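Local structure of predicted flavin-nucleotide-binding protein from COG3576 family structurally related to pyridoxine 5'-phosphate oxidase (Lactobacillus delbrueckii subsp. bulgaricus, 2HTD) at residues Tyr42-Asp47 / Lys87-Ala92; Lys57-Val62 / Gln69-Thr74; Val103-Glu108 / Val131-Glu136. The protein probably binds a flavin nucleotide and may act as an oxidoreductase related to pyridoxamine 5'-phosphate oxidase. All coordinates share one frame; numbering follows the deposited sequence.

How the contacts relate
All three contacts join strands of one antiparallel sheet. Contact 1 is the most buried: it pairs strands 41-46 and 88-94 through backbone bonds and mostly apolar side chains, and one of its faces meets the second subunit. Contact 3 pairs the next two strands, 99-110 and 129-139, and is split between an apolar face and a polar one. Contact 2 ties the hairpin strands 61-64 and 67-72 at the sheet edge, and only there do a salt bridge and sulfate ions appear. Val88 and Leu90 link contact 1 to contact 3 by backbone hydrogen bonds. Tyr70 does the same between contacts 2 and 3. Leu43 of contact 1 packs on Tyr70 and Lys57.

Contact 1 (Tyr42-Asp47 / Lys87-Ala92); sequences YLATVD and KVALVA
Leu43 packs against Val88 and Leu90 on one face of the strand pair. Its CG lies 3.4 Å from Val88 CG1, tighter than usual carbon packing. In one of two Leu90 conformers CD2 comes up alongside, 3.6 Å from Leu43 CG, pointing the same way. With CG anti to the backbone N (chi1 172°), the Leu43 branch turns toward both, which lie on the same side of CG. Cutting Leu43 back to an alanine is likely to leave Val88 CG1 without its close neighbour, while CB could still touch Leu90 CD2. On the other face Tyr42 CB meets Val91 CG1 at 3.9 Å, and the methyls of Ala44 and Ala89 are neighbours. Tyr42 and Val91 exchange two antiparallel backbone hydrogen bonds, and so do Ala44 and Ala89; Ala44 N to Ala89 O is the shortest at 2.8 Å. Further out, Ala78 and Ile82 of helix 77-83 and Phe36 of helix 30-38 cover the leucine face. The Tyr42 ring stacks on Tyr42 of the second subunit, and Ala89 packs on its Pro52. The chemistry is thus mostly apolar on both faces: one serves the chain's own core, the other the dimer interface.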
ATOM      1  N   TYR B  42       4.932  -3.820  -1.001  1.00 11.16           N
ATOM      2  CA  TYR B  42       3.553  -3.468  -1.356  1.00 12.55           C
ATOM      3  C   TYR B  42       3.571  -2.257  -2.240  1.00 14.10           C
ATOM      4  O   TYR B  42       4.400  -1.358  -2.063  1.00 13.96           O
ATOM      5  CB  TYR B  42       2.671  -3.202  -0.116  1.00 15.55           C
ATOM      6  CG  TYR B  42       2.197  -4.462   0.493  1.00 13.29           C
ATOM      7  CD1 TYR B  42       3.081  -5.303   1.187  1.00 14.96           C
ATOM      8  CD2 TYR B  42       0.886  -4.875   0.377  1.00 12.93           C
ATOM      9  CE1 TYR B  42       2.644  -6.503   1.714  1.00 14.14           C
ATOM     10  CE2 TYR B  42       0.460  -6.056   0.882  1.00 13.42           C
ATOM     11  CZ  TYR B  42       1.328  -6.875   1.571  1.00 15.29           C
ATOM     12  OH  TYR B  42       0.771  -8.040   2.055  1.00 15.40           O
ATOM     13  N   LEU B  43       2.697  -2.256  -3.227  1.00 12.53           N
ATOM     14  CA  LEU B  43       2.634  -1.238  -4.259  1.00 13.12           C
ATOM     15  C   LEU B  43       1.250  -0.622  -4.309  1.00 15.31           C
ATOM     16  O   LEU B  43       0.257  -1.319  -4.200  1.00 16.29           O
ATOM     17  CB  LEU B  43       2.982  -1.881  -5.602  1.00 18.06           C
ATOM     18  CG  LEU B  43       2.889  -1.264  -6.974  1.00 22.94           C
ATOM     19  CD1 LEU B  43       3.742  -2.118  -7.897  1.00 25.04           C
ATOM     20  CD2 LEU B  43       1.462  -1.225  -7.487  1.00 21.26           C
ATOM     21  N   ALA B  44       1.206   0.685  -4.546  1.00 13.26           N
ATOM     22  CA  ALA B  44      -0.032   1.438  -4.598  1.00 13.08           C
ATOM     23  C   ALA B  44      -0.067   2.244  -5.871  1.00 11.83           C
ATOM     24  O   ALA B  44       0.971   2.765  -6.311  1.00 12.58           O
ATOM     25  CB  ALA B  44      -0.168   2.367  -3.382  1.00 14.45           C
ATOM     26  N   THR B  45      -1.257   2.312  -6.463  1.00 13.16           N
ATOM     27  CA  THR B  45      -1.545   3.054  -7.689  1.00 12.02           C
ATOM     28  C   THR B  45      -2.852   3.799  -7.491  1.00 12.08           C
ATOM     29  O   THR B  45      -3.534   3.640  -6.478  1.00 13.13           O
ATOM     30  CB  THR B  45      -1.665   2.115  -8.924  1.00 11.40           C
ATOM     31  OG1 THR B  45      -2.793   1.244  -8.779  1.00 14.21           O
ATOM     32  CG2 THR B  45      -0.378   1.315  -9.147  1.00 15.31           C
ATOM     33  N   VAL B  46      -3.209   4.605  -8.487  1.00 10.74           N
ATOM     34  CA  VAL B  46      -4.384   5.461  -8.421  1.00 12.20           C
ATOM     35  C   VAL B  46      -5.286   5.115  -9.579  1.00 13.70           C
ATOM     36  O   VAL B  46      -4.852   5.044 -10.740  1.00 14.17           O
ATOM     37  CB  VAL B  46      -3.961   6.910  -8.545  1.00 14.91           C
ATOM     38  CG1 VAL B  46      -5.129   7.812  -8.404  1.00 12.64           C
ATOM     39  CG2 VAL B  46      -2.889   7.263  -7.525  1.00 16.30           C
ATOM     40  N   ASP B  47      -6.554   4.896  -9.270  1.00 13.42           N
ATOM     41  CA  ASP B  47      -7.524   4.480 -10.265  1.00 15.58           C
ATOM     42  C   ASP B  47      -8.118   5.651 -10.990  1.00 15.99           C
ATOM     43  O   ASP B  47      -7.719   6.818 -10.815  1.00 14.66           O
ATOM     44  CB  ASP B  47      -8.596   3.546  -9.663  1.00 17.36           C
ATOM     45  CG  ASP B  47      -9.582   4.251  -8.749  1.00 19.57           C
ATOM     46  OD1 ASP B  47      -9.804   5.476  -8.871  1.00 18.36           O
ATOM     47  OD2 ASP B  47     -10.162   3.527  -7.896  1.00 19.89           O
ATOM     48  N   LYS B  87       1.175   7.252 -11.273  1.00 13.45           N
ATOM     49  CA  LYS B  87       2.422   7.031 -10.555  1.00 13.26           C
ATOM     50  C   LYS B  87       2.257   5.874  -9.559  1.00 13.95           C
ATOM     51  O   LYS B  87       1.161   5.364  -9.382  1.00 14.36           O
ATOM     52  CB  LYS B  87       2.899   8.307  -9.835  1.00 14.58           C
ATOM     53  CG  LYS B  87       3.364   9.455 -10.739  1.00 20.32           C
ATOM     54  CD  LYS B  87       4.069  10.556  -9.869  1.00 20.42           C
ATOM     55  CE  LYS B  87       4.180  11.899 -10.572  1.00 24.85           C
ATOM     56  NZ  LYS B  87       4.311  13.073  -9.608  1.00 31.22           N
ATOM     57  N   VAL B  88       3.382   5.409  -9.013  1.00 14.24           N
ATOM     58  CA  VAL B  88       3.417   4.207  -8.222  1.00 12.26           C
ATOM     59  C   VAL B  88       4.125   4.552  -6.917  1.00 11.70           C
ATOM     60  O   VAL B  88       5.180   5.207  -6.918  1.00 15.92           O
ATOM     61  CB  VAL B  88       4.165   3.036  -8.907  1.00 14.89           C
ATOM     62  CG1 VAL B  88       4.064   1.748  -8.066  1.00 18.80           C
ATOM     63  CG2 VAL B  88       3.616   2.803 -10.324  1.00 15.29           C
ATOM     64  N   ALA B  89       3.513   4.147  -5.815  1.00 14.31           N
ATOM     65  CA  ALA B  89       4.170   4.204  -4.503  1.00 11.47           C
ATOM     66  C   ALA B  89       4.505   2.771  -4.080  1.00 13.79           C
ATOM     67  O   ALA B  89       3.711   1.840  -4.275  1.00 14.48           O
ATOM     68  CB  ALA B  89       3.270   4.855  -3.448  1.00 13.28           C
ATOM     69  N   LEU B  90       5.678   2.612  -3.484  1.00 13.53           N
ATOM     70  CA  LEU B  90       6.102   1.315  -2.953  0.50 14.94           C
ATOM     71  C   LEU B  90       6.592   1.478  -1.539  1.00 14.33           C
ATOM     72  O   LEU B  90       7.272   2.456  -1.222  1.00 18.04           O
ATOM     73  CB  LEU B  90       7.243   0.719  -3.764  0.50 14.74           C
ATOM     74  CG  LEU B  90       7.128   0.688  -5.272  0.50 18.12           C
ATOM     75  CD1 LEU B  90       8.018  -0.406  -5.858  0.50 25.57           C
ATOM     76  CD2 LEU B  90       5.757   0.454  -5.678  0.50 12.99           C
ATOM     77  N   VAL B  91       6.298   0.475  -0.715  1.00 13.66           N
ATOM     78  CA  VAL B  91       6.841   0.399   0.625  1.00 12.73           C
ATOM     79  C   VAL B  91       7.460  -0.953   0.874  1.00 13.75           C
ATOM     80  O   VAL B  91       6.912  -1.983   0.482  1.00 13.60           O
ATOM     81  CB  VAL B  91       5.784   0.702   1.713  1.00 12.82           C
ATOM     82  CG1 VAL B  91       4.603  -0.312   1.680  1.00 12.88           C
ATOM     83  CG2 VAL B  91       6.377   0.791   3.082  1.00 10.79           C
ATOM     84  N   ALA B  92       8.560  -0.940   1.609  1.00 12.47           N
ATOM     85  CA  ALA B  92       9.188  -2.153   2.119  1.00 13.73           C
ATOM     86  C   ALA B  92       9.384  -1.969   3.629  1.00 14.49           C
ATOM     87  O   ALA B  92      10.035  -1.018   4.066  1.00 15.61           O
ATOM     88  CB  ALA B  92      10.546  -2.357   1.442  1.00 13.59           C
TER

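Contact 2 (Lys57-Val62 / Gln69-Thr74); sequences KGSMTV and QYLEKT. With SO4 (sulfate ion), chain I; SO4 (sulfate ion), chain C.
Ser59 OG is held between two partners: it accepts a hydrogen bond from Leu71 N at 3.0 Å and donates one to O4 of a sulfate at 2.6 Å. OG also lies at the edge of the Tyr70 ring. The same sulfate takes bonds from Gly58 N and Ser59 N, in the type I turn from Lys57 to Met60, and one from Lys73 NZ to its O1, 2.9 Å. A water joins this ion to Lys57 NZ, Leu71 O and Lys73 N. Lys57 crosses Tyr70 obliquely, its CD 3.8 Å from Tyr70 CD2. The chain bends at chi2 (-72°) and then runs extended to a salt bridge, Lys57 NZ to Glu72 OE1, 2.8 Å. The lysine nitrogen meets OE1 on the syn side, 29° out of the carboxylate plane. Selenomethionine Met60 curls back at chi2 and chi3, and its CE packs 3.5 Å from Tyr70 CD1. Its SE makes an oblique Met-aromatic contact, 5.1 Å from the Tyr70 ring centroid and 64° off the ring normal. Further along, Thr61 and Gln69 form an antiparallel hydrogen-bonded pair, with Thr61 N to Gln69 O at 2.7 Å. The hairpin therefore combines backbone pairing with packing on Tyr70. The sulfate at Ser59 probably comes from the crystallisation liquor, but turn amides, a hydroxyl and a lysine together make a site suited to an anion.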
ATOM      1  N   LYS B  57       3.698  -7.122  -4.138  1.00 15.29           N
ATOM      2  CA  LYS B  57       4.430  -7.511  -5.351  1.00 16.38           C
ATOM      3  C   LYS B  57       5.689  -8.293  -4.989  1.00 14.37           C
ATOM      4  O   LYS B  57       6.700  -7.724  -4.638  1.00 21.14           O
ATOM      5  CB  LYS B  57       4.827  -6.294  -6.205  1.00 18.68           C
ATOM      6  CG  LYS B  57       3.690  -5.706  -6.994  1.00 27.25           C
ATOM      7  CD  LYS B  57       3.234  -6.591  -8.187  1.00 22.71           C
ATOM      8  CE  LYS B  57       1.920  -6.033  -8.791  1.00 31.73           C
ATOM      9  NZ  LYS B  57       1.309  -6.819  -9.917  1.00 29.56           N
ATOM     10  N   GLY B  58       5.604  -9.608  -5.089  1.00 14.37           N
ATOM     11  CA  GLY B  58       6.710 -10.478  -4.711  1.00 13.91           C
ATOM     12  C   GLY B  58       7.951 -10.394  -5.586  1.00 15.82           C
ATOM     13  O   GLY B  58       9.051 -10.759  -5.160  1.00 16.51           O
ATOM     14  N   SER B  59       7.782  -9.946  -6.829  1.00 14.45           N
ATOM     15  CA  SER B  59       8.902  -9.962  -7.805  1.00 14.72           C
ATOM     16  C   SER B  59       9.743  -8.696  -7.840  1.00 16.72           C
ATOM     17  O   SER B  59      10.562  -8.533  -8.745  1.00 17.79           O
ATOM     18  CB  SER B  59       8.365 -10.221  -9.195  1.00 14.55           C
ATOM     19  OG  SER B  59       7.460  -9.210  -9.539  1.00 17.37           O
HETATM   20  N   MSE B  60       9.565  -7.793  -6.876  1.00 16.75           N
HETATM   21  CA  MSE B  60      10.311  -6.543  -6.858  1.00 18.74           C
HETATM   22  C   MSE B  60      11.792  -6.783  -6.699  1.00 18.09           C
HETATM   23  O   MSE B  60      12.201  -7.619  -5.890  1.00 21.32           O
HETATM   24  CB  MSE B  60       9.824  -5.662  -5.695  1.00 17.93           C
HETATM   25  CG  MSE B  60      10.235  -4.202  -5.787  1.00 21.12           C
HETATM   26 SE   MSE B  60       9.428  -3.313  -7.220  0.70 17.03          SE
HETATM   27  CE  MSE B  60       7.646  -3.734  -6.934  1.00 13.00           C
ATOM     28  N   THR B  61      12.591  -6.098  -7.505  1.00 14.48           N
ATOM     29  CA  THR B  61      14.026  -6.032  -7.341  1.00 15.91           C
ATOM     30  C   THR B  61      14.556  -4.619  -7.484  1.00 17.51           C
ATOM     31  O   THR B  61      13.864  -3.707  -7.947  1.00 18.28           O
ATOM     32  CB  THR B  61      14.755  -6.946  -8.333  1.00 20.13           C
ATOM     33  OG1 THR B  61      14.643  -6.426  -9.651  1.00 22.26           O
ATOM     34  CG2 THR B  61      14.177  -8.347  -8.318  1.00 21.58           C
ATOM     35  N   VAL B  62      15.819  -4.456  -7.096  1.00 14.98           N
ATOM     36  CA  VAL B  62      16.469  -3.175  -7.104  1.00 14.81           C
ATOM     37  C   VAL B  62      17.488  -3.238  -8.212  1.00 15.49           C
ATOM     38  O   VAL B  62      18.361  -4.119  -8.212  1.00 16.85           O
ATOM     39  CB  VAL B  62      17.176  -2.894  -5.754  1.00 13.68           C
ATOM     40  CG1 VAL B  62      17.867  -1.542  -5.824  1.00 14.04           C
ATOM     41  CG2 VAL B  62      16.150  -2.955  -4.595  1.00 14.56           C
ATOM     42  N   GLN B  69      12.479  -2.719 -10.261  1.00 12.89           N
ATOM     43  CA  GLN B  69      11.860  -3.473 -11.333  1.00 12.74           C
ATOM     44  C   GLN B  69      11.014  -4.601 -10.785  1.00 14.12           C
ATOM     45  O   GLN B  69      11.400  -5.232  -9.797  1.00 12.58           O
ATOM     46  CB  GLN B  69      12.966  -4.028 -12.246  1.00 11.59           C
ATOM     47  CG  GLN B  69      12.452  -4.837 -13.428  1.00 13.80           C
ATOM     48  CD  GLN B  69      13.577  -5.365 -14.259  1.00 13.55           C
ATOM     49  OE1 GLN B  69      14.152  -6.413 -13.960  1.00 14.63           O
ATOM     50  NE2 GLN B  69      13.909  -4.648 -15.326  1.00 12.87           N
ATOM     51  N   TYR B  70       9.881  -4.905 -11.418  1.00 11.15           N
ATOM     52  CA  TYR B  70       9.113  -6.072 -11.068  1.00 12.96           C
ATOM     53  C   TYR B  70       8.436  -6.664 -12.291  1.00 13.94           C
ATOM     54  O   TYR B  70       8.409  -6.038 -13.354  1.00 13.68           O
ATOM     55  CB  TYR B  70       8.085  -5.752  -9.984  1.00 14.64           C
ATOM     56  CG  TYR B  70       6.905  -4.892 -10.415  1.00 15.27           C
ATOM     57  CD1 TYR B  70       6.998  -3.526 -10.377  1.00 19.68           C
ATOM     58  CD2 TYR B  70       5.705  -5.463 -10.797  1.00 16.92           C
ATOM     59  CE1 TYR B  70       5.944  -2.738 -10.744  1.00 18.29           C
ATOM     60  CE2 TYR B  70       4.627  -4.681 -11.185  1.00 17.78           C
ATOM     61  CZ  TYR B  70       4.753  -3.326 -11.147  1.00 20.00           C
ATOM     62  OH  TYR B  70       3.712  -2.485 -11.486  1.00 25.15           O
ATOM     63  N   LEU B  71       7.916  -7.882 -12.141  1.00 13.41           N
ATOM     64  CA  LEU B  71       7.186  -8.539 -13.190  1.00 14.33           C
ATOM     65  C   LEU B  71       5.712  -8.350 -12.973  1.00 17.07           C
ATOM     66  O   LEU B  71       5.197  -8.534 -11.869  1.00 18.08           O
ATOM     67  CB  LEU B  71       7.514 -10.033 -13.212  1.00 13.68           C
ATOM     68  CG  LEU B  71       9.001 -10.358 -13.285  1.00 13.62           C
ATOM     69  CD1 LEU B  71       9.250 -11.882 -13.311  1.00 14.15           C
ATOM     70  CD2 LEU B  71       9.711  -9.670 -14.474  1.00 17.82           C
ATOM     71  N   GLU B  72       5.019  -7.972 -14.046  1.00 16.31           N
ATOM     72  CA  GLU B  72       3.585  -7.877 -14.013  1.00 16.56           C
ATOM     73  C   GLU B  72       3.020  -9.118 -14.678  1.00 16.43           C
ATOM     74  O   GLU B  72       3.055  -9.259 -15.907  1.00 15.09           O
ATOM     75  CB  GLU B  72       3.111  -6.605 -14.705  1.00 16.16           C
ATOM     76  CG  GLU B  72       1.604  -6.422 -14.665  1.00 20.21           C
ATOM     77  CD  GLU B  72       1.039  -6.426 -13.245  1.00 23.40           C
ATOM     78  OE1 GLU B  72       1.536  -5.635 -12.408  1.00 24.28           O
ATOM     79  OE2 GLU B  72       0.108  -7.211 -12.955  1.00 26.79           O
ATOM     80  N   LYS B  73       2.531 -10.024 -13.841  1.00 18.87           N
ATOM     81  CA  LYS B  73       2.027 -11.324 -14.288  1.00 18.36           C
ATOM     82  C   LYS B  73       0.519 -11.333 -14.425  1.00 20.92           C
ATOM     83  O   LYS B  73      -0.002 -11.977 -15.295  1.00 21.60           O
ATOM     84  CB  LYS B  73       2.424 -12.444 -13.295  1.00 17.39           C
ATOM     85  CG  LYS B  73       3.938 -12.529 -12.967  1.00 18.59           C
ATOM     86  CD  LYS B  73       4.203 -13.521 -11.826  1.00 20.58           C
ATOM     87  CE  LYS B  73       5.645 -13.486 -11.340  1.00 23.57           C
ATOM     88  NZ  LYS B  73       5.846 -14.367 -10.108  1.00 20.76           N
ATOM     89  N   THR B  74      -0.154 -10.611 -13.540  1.00 25.91           N
ATOM     90  CA  THR B  74      -1.610 -10.654 -13.404  1.00 27.47           C
ATOM     91  C   THR B  74      -2.269  -9.721 -14.413  1.00 25.70           C
ATOM     92  O   THR B  74      -3.301 -10.048 -14.978  1.00 25.66           O
ATOM     93  CB  THR B  74      -2.023 -10.299 -11.938  1.00 29.27           C
ATOM     94  OG1 THR B  74      -3.445 -10.204 -11.815  1.00 38.15           O
ATOM     95  CG2 THR B  74      -1.435  -8.991 -11.510  1.00 34.15           C
TER
HETATM   96  S   SO4 I 123       4.324 -11.104  -8.085  1.00 30.52           S
HETATM   97  O1  SO4 I 123       5.073 -12.373  -8.104  1.00 33.80           O
HETATM   98  O2  SO4 I 123       3.161 -11.180  -9.005  1.00 32.54           O
HETATM   99  O3  SO4 I 123       3.641 -10.961  -6.771  1.00 28.42           O
HETATM  100  O4  SO4 I 123       5.207  -9.971  -8.396  1.00 35.59           O
HETATM  101  S   SO4 C 122      -4.357  -6.496  -9.062  1.00 50.59           S
HETATM  102  O1  SO4 C 122      -3.559  -7.408  -9.881  1.00 61.20           O
HETATM  103  O2  SO4 C 122      -3.708  -5.193  -9.062  1.00 36.83           O
HETATM  104  O3  SO4 C 122      -5.717  -6.432  -9.607  1.00 45.50           O
HETATM  105  O4  SO4 C 122      -4.478  -7.083  -7.740  1.00 51.80           O
HETATM  106  O   HOH W   1       2.753  -9.538 -10.946  1.00 42.49           O
HETATM  107  O   HOH W   2      13.390  -8.199 -12.124  1.00 41.91           O

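Contact 3 (Val103-Glu108 / Val131-Glu136); sequences VLATAE and VNLNIE
Strands 103-108 and 131-136 run antiparallel with a marked twist, 138° between their directions, and five backbone hydrogen bonds join them. Thr106 exchanges two with Asn134, and Glu108 two with Asn132. The fifth, Glu136 N to Leu104 O, is 2.8 Å long. The sheet is consistent with the split beta-barrel fold of pyridoxamine 5'-phosphate oxidase relatives. The side chains sort onto two faces. On the apolar face Ala105 CB touches Leu133 CB at 4.0 Å. Leu133 reaches forward with its CD2 to the CA and CB of Ala107, consistent with the small size of that residue, and Val131 CG1 comes to Ala107 CB. At the far end Val103 and Ile135 cross at about a right angle, CG1 against CD1 at 4.1 Å. Leu133 continues inward to Tyr70, Val88 and Leu90, while Val103 and Ile135 meet Leu28.

The opposite face is mostly polar. Thr106 and Asn134 cross at about a right angle and share a water, which lies 3.0 Å from Thr106 OG1 and accepts from Asn134 ND2. With Thr106 OG1 between the backbone N and the carbonyl carbon (chi1 60°), OG1 reaches the water while the methyl CG2 lies against Glu136 OE2. Leu104, on this side, brings CD2 near Glu136 OE1 and packs on Pro52 of the second subunit. Glu108 and Asn132 lie side by side, their carboxylate and amide planes 26° apart. Glu108 OE2 is 3.6 Å from Asn132 ND2, and each group has its firmer partner elsewhere. Glu108 OE2 bonds His110, whereas Asn132 bonds Gln69 through OD1 and Tyr115 through ND2. Those outside bonds probably limit how far the Asn132 amide can turn.

The chemistry follows the sheet: Leu133 and Ile135 serve the hydrophobic interior, Thr106, Asn134 and Glu108 a polar, partly water-bridged surface.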
ATOM      1  N   VAL B 103       8.840   4.736  -1.534  1.00  9.41           N
ATOM      2  CA  VAL B 103       9.208   5.567  -2.650  1.00  9.73           C
ATOM      3  C   VAL B 103       7.989   5.989  -3.426  1.00  8.77           C
ATOM      4  O   VAL B 103       6.955   5.373  -3.360  1.00 10.98           O
ATOM      5  CB  VAL B 103      10.224   4.902  -3.605  1.00 12.48           C
ATOM      6  CG1 VAL B 103      11.497   4.509  -2.847  1.00 12.68           C
ATOM      7  CG2 VAL B 103       9.629   3.741  -4.338  1.00 11.64           C
ATOM      8  N   LEU B 104       8.142   7.092  -4.140  1.00  9.01           N
ATOM      9  CA  LEU B 104       7.215   7.509  -5.196  1.00 10.50           C
ATOM     10  C   LEU B 104       8.021   7.364  -6.484  1.00 10.54           C
ATOM     11  O   LEU B 104       9.161   7.836  -6.567  1.00 11.05           O
ATOM     12  CB  LEU B 104       6.748   8.977  -5.007  1.00  7.90           C
ATOM     13  CG  LEU B 104       5.782   9.525  -6.052  1.00 11.78           C
ATOM     14  CD1 LEU B 104       4.464   8.740  -6.042  1.00  9.42           C
ATOM     15  CD2 LEU B 104       5.527  11.007  -5.800  1.00 14.81           C
ATOM     16  N   ALA B 105       7.417   6.711  -7.482  1.00 10.24           N
ATOM     17  CA  ALA B 105       8.111   6.396  -8.733  1.00  9.82           C
ATOM     18  C   ALA B 105       7.193   6.588  -9.932  1.00 10.19           C
ATOM     19  O   ALA B 105       5.959   6.541  -9.827  1.00  9.81           O
ATOM     20  CB  ALA B 105       8.611   4.964  -8.711  1.00 10.21           C
ATOM     21  N   THR B 106       7.816   6.790 -11.085  1.00  8.89           N
ATOM     22  CA  THR B 106       7.117   6.720 -12.351  1.00  9.09           C
ATOM     23  C   THR B 106       7.438   5.376 -12.983  1.00 10.83           C
ATOM     24  O   THR B 106       8.524   4.873 -12.802  1.00 12.99           O
ATOM     25  CB  THR B 106       7.553   7.877 -13.277  1.00 11.11           C
ATOM     26  OG1 THR B 106       8.939   7.768 -13.509  1.00 20.39           O
ATOM     27  CG2 THR B 106       7.274   9.221 -12.654  1.00 11.25           C
ATOM     28  N   ALA B 107       6.478   4.806 -13.709  1.00  9.86           N
ATOM     29  CA  ALA B 107       6.586   3.483 -14.274  1.00  8.70           C
ATOM     30  C   ALA B 107       6.943   3.544 -15.740  1.00 11.49           C
ATOM     31  O   ALA B 107       6.485   4.432 -16.458  1.00  9.48           O
ATOM     32  CB  ALA B 107       5.270   2.752 -14.135  1.00  9.13           C
ATOM     33  N   GLU B 108       7.775   2.601 -16.164  1.00 11.05           N
ATOM     34  CA  GLU B 108       8.182   2.429 -17.568  1.00 14.85           C
ATOM     35  C   GLU B 108       7.883   0.971 -17.865  1.00 10.71           C
ATOM     36  O   GLU B 108       8.522   0.074 -17.313  1.00 10.62           O
ATOM     37  CB  GLU B 108       9.674   2.785 -17.692  1.00 16.78           C
ATOM     38  CG  GLU B 108      10.458   2.259 -18.902  1.00 24.54           C
ATOM     39  CD  GLU B 108      11.996   2.441 -18.754  1.00 22.62           C
ATOM     40  OE1 GLU B 108      12.431   3.610 -18.808  1.00 33.43           O
ATOM     41  OE2 GLU B 108      12.764   1.437 -18.606  1.00 18.48           O
ATOM     42  N   VAL B 131       8.042  -4.182 -15.559  1.00 16.08           N
ATOM     43  CA  VAL B 131       7.811  -2.806 -15.174  1.00 13.82           C
ATOM     44  C   VAL B 131       9.039  -2.279 -14.457  1.00 13.15           C
ATOM     45  O   VAL B 131       9.418  -2.802 -13.438  1.00 14.12           O
ATOM     46  CB  VAL B 131       6.616  -2.657 -14.275  1.00 15.25           C
ATOM     47  CG1 VAL B 131       6.377  -1.141 -13.982  1.00 13.13           C
ATOM     48  CG2 VAL B 131       5.398  -3.345 -14.878  1.00 14.30           C
ATOM     49  N   ASN B 132       9.647  -1.245 -15.014  1.00 13.72           N
ATOM     50  CA  ASN B 132      10.737  -0.535 -14.366  1.00 13.91           C
ATOM     51  C   ASN B 132      10.159   0.682 -13.657  1.00 14.36           C
ATOM     52  O   ASN B 132       9.249   1.319 -14.153  1.00 15.54           O
ATOM     53  CB  ASN B 132      11.779  -0.092 -15.383  1.00 15.85           C
ATOM     54  CG  ASN B 132      12.722  -1.231 -15.809  1.00 16.37           C
ATOM     55  OD1 ASN B 132      12.349  -2.365 -15.841  1.00 18.70           O
ATOM     56  ND2 ASN B 132      13.930  -0.890 -16.168  1.00 14.46           N
ATOM     57  N   LEU B 133      10.750   1.040 -12.522  1.00 15.34           N
ATOM     58  CA  LEU B 133      10.222   2.110 -11.690  1.00 13.57           C
ATOM     59  C   LEU B 133      11.355   3.073 -11.443  1.00 13.70           C
ATOM     60  O   LEU B 133      12.384   2.684 -10.893  1.00 15.94           O
ATOM     61  CB  LEU B 133       9.681   1.534 -10.393  1.00 16.60           C
ATOM     62  CG  LEU B 133       8.447   0.644 -10.480  1.00 18.66           C
ATOM     63  CD1 LEU B 133       8.205  -0.029  -9.147  1.00 20.30           C
ATOM     64  CD2 LEU B 133       7.276   1.473 -10.882  1.00 14.66           C
ATOM     65  N   ASN B 134      11.145   4.316 -11.835  1.00 12.49           N
ATOM     66  CA  ASN B 134      12.114   5.376 -11.699  1.00 15.27           C
ATOM     67  C   ASN B 134      11.753   6.166 -10.468  1.00 12.42           C
ATOM     68  O   ASN B 134      10.737   6.863 -10.416  1.00 12.05           O
ATOM     69  CB  ASN B 134      12.120   6.306 -12.915  1.00 16.59           C
ATOM     70  CG  ASN B 134      12.127   5.558 -14.248  1.00 23.45           C
ATOM     71  OD1 ASN B 134      12.724   4.487 -14.379  1.00 32.47           O
ATOM     72  ND2 ASN B 134      11.431   6.115 -15.235  1.00 28.53           N
ATOM     73  N   ILE B 135      12.591   6.036  -9.453  1.00 15.43           N
ATOM     74  CA  ILE B 135      12.338   6.678  -8.201  1.00 14.17           C
ATOM     75  C   ILE B 135      12.422   8.184  -8.348  1.00 13.59           C
ATOM     76  O   ILE B 135      13.408   8.731  -8.887  1.00 15.42           O
ATOM     77  CB  ILE B 135      13.342   6.189  -7.122  1.00 12.23           C
ATOM     78  CG1 ILE B 135      13.098   4.692  -6.865  1.00 16.32           C
ATOM     79  CG2 ILE B 135      13.151   6.999  -5.843  1.00 12.70           C
ATOM     80  CD1 ILE B 135      14.093   4.034  -5.949  1.00 14.85           C
ATOM     81  N   GLU B 136      11.373   8.855  -7.906  1.00 13.54           N
ATOM     82  CA  GLU B 136      11.314  10.310  -7.863  1.00 15.30           C
ATOM     83  C   GLU B 136      11.621  10.861  -6.483  1.00 14.71           C
ATOM     84  O   GLU B 136      12.240  11.918  -6.350  1.00 12.94           O
ATOM     85  CB  GLU B 136       9.913  10.794  -8.239  1.00 16.02           C
ATOM     86  CG  GLU B 136       9.529  10.585  -9.659  1.00 24.38           C
ATOM     87  CD  GLU B 136       8.221  11.319  -9.998  1.00 24.88           C
ATOM     88  OE1 GLU B 136       7.401  11.566  -9.072  1.00 36.49           O
ATOM     89  OE2 GLU B 136       8.044  11.681 -11.179  1.00 42.20           O
TER
HETATM   90  O   HOH W   3      10.490   8.957 -15.789  1.00 59.48           O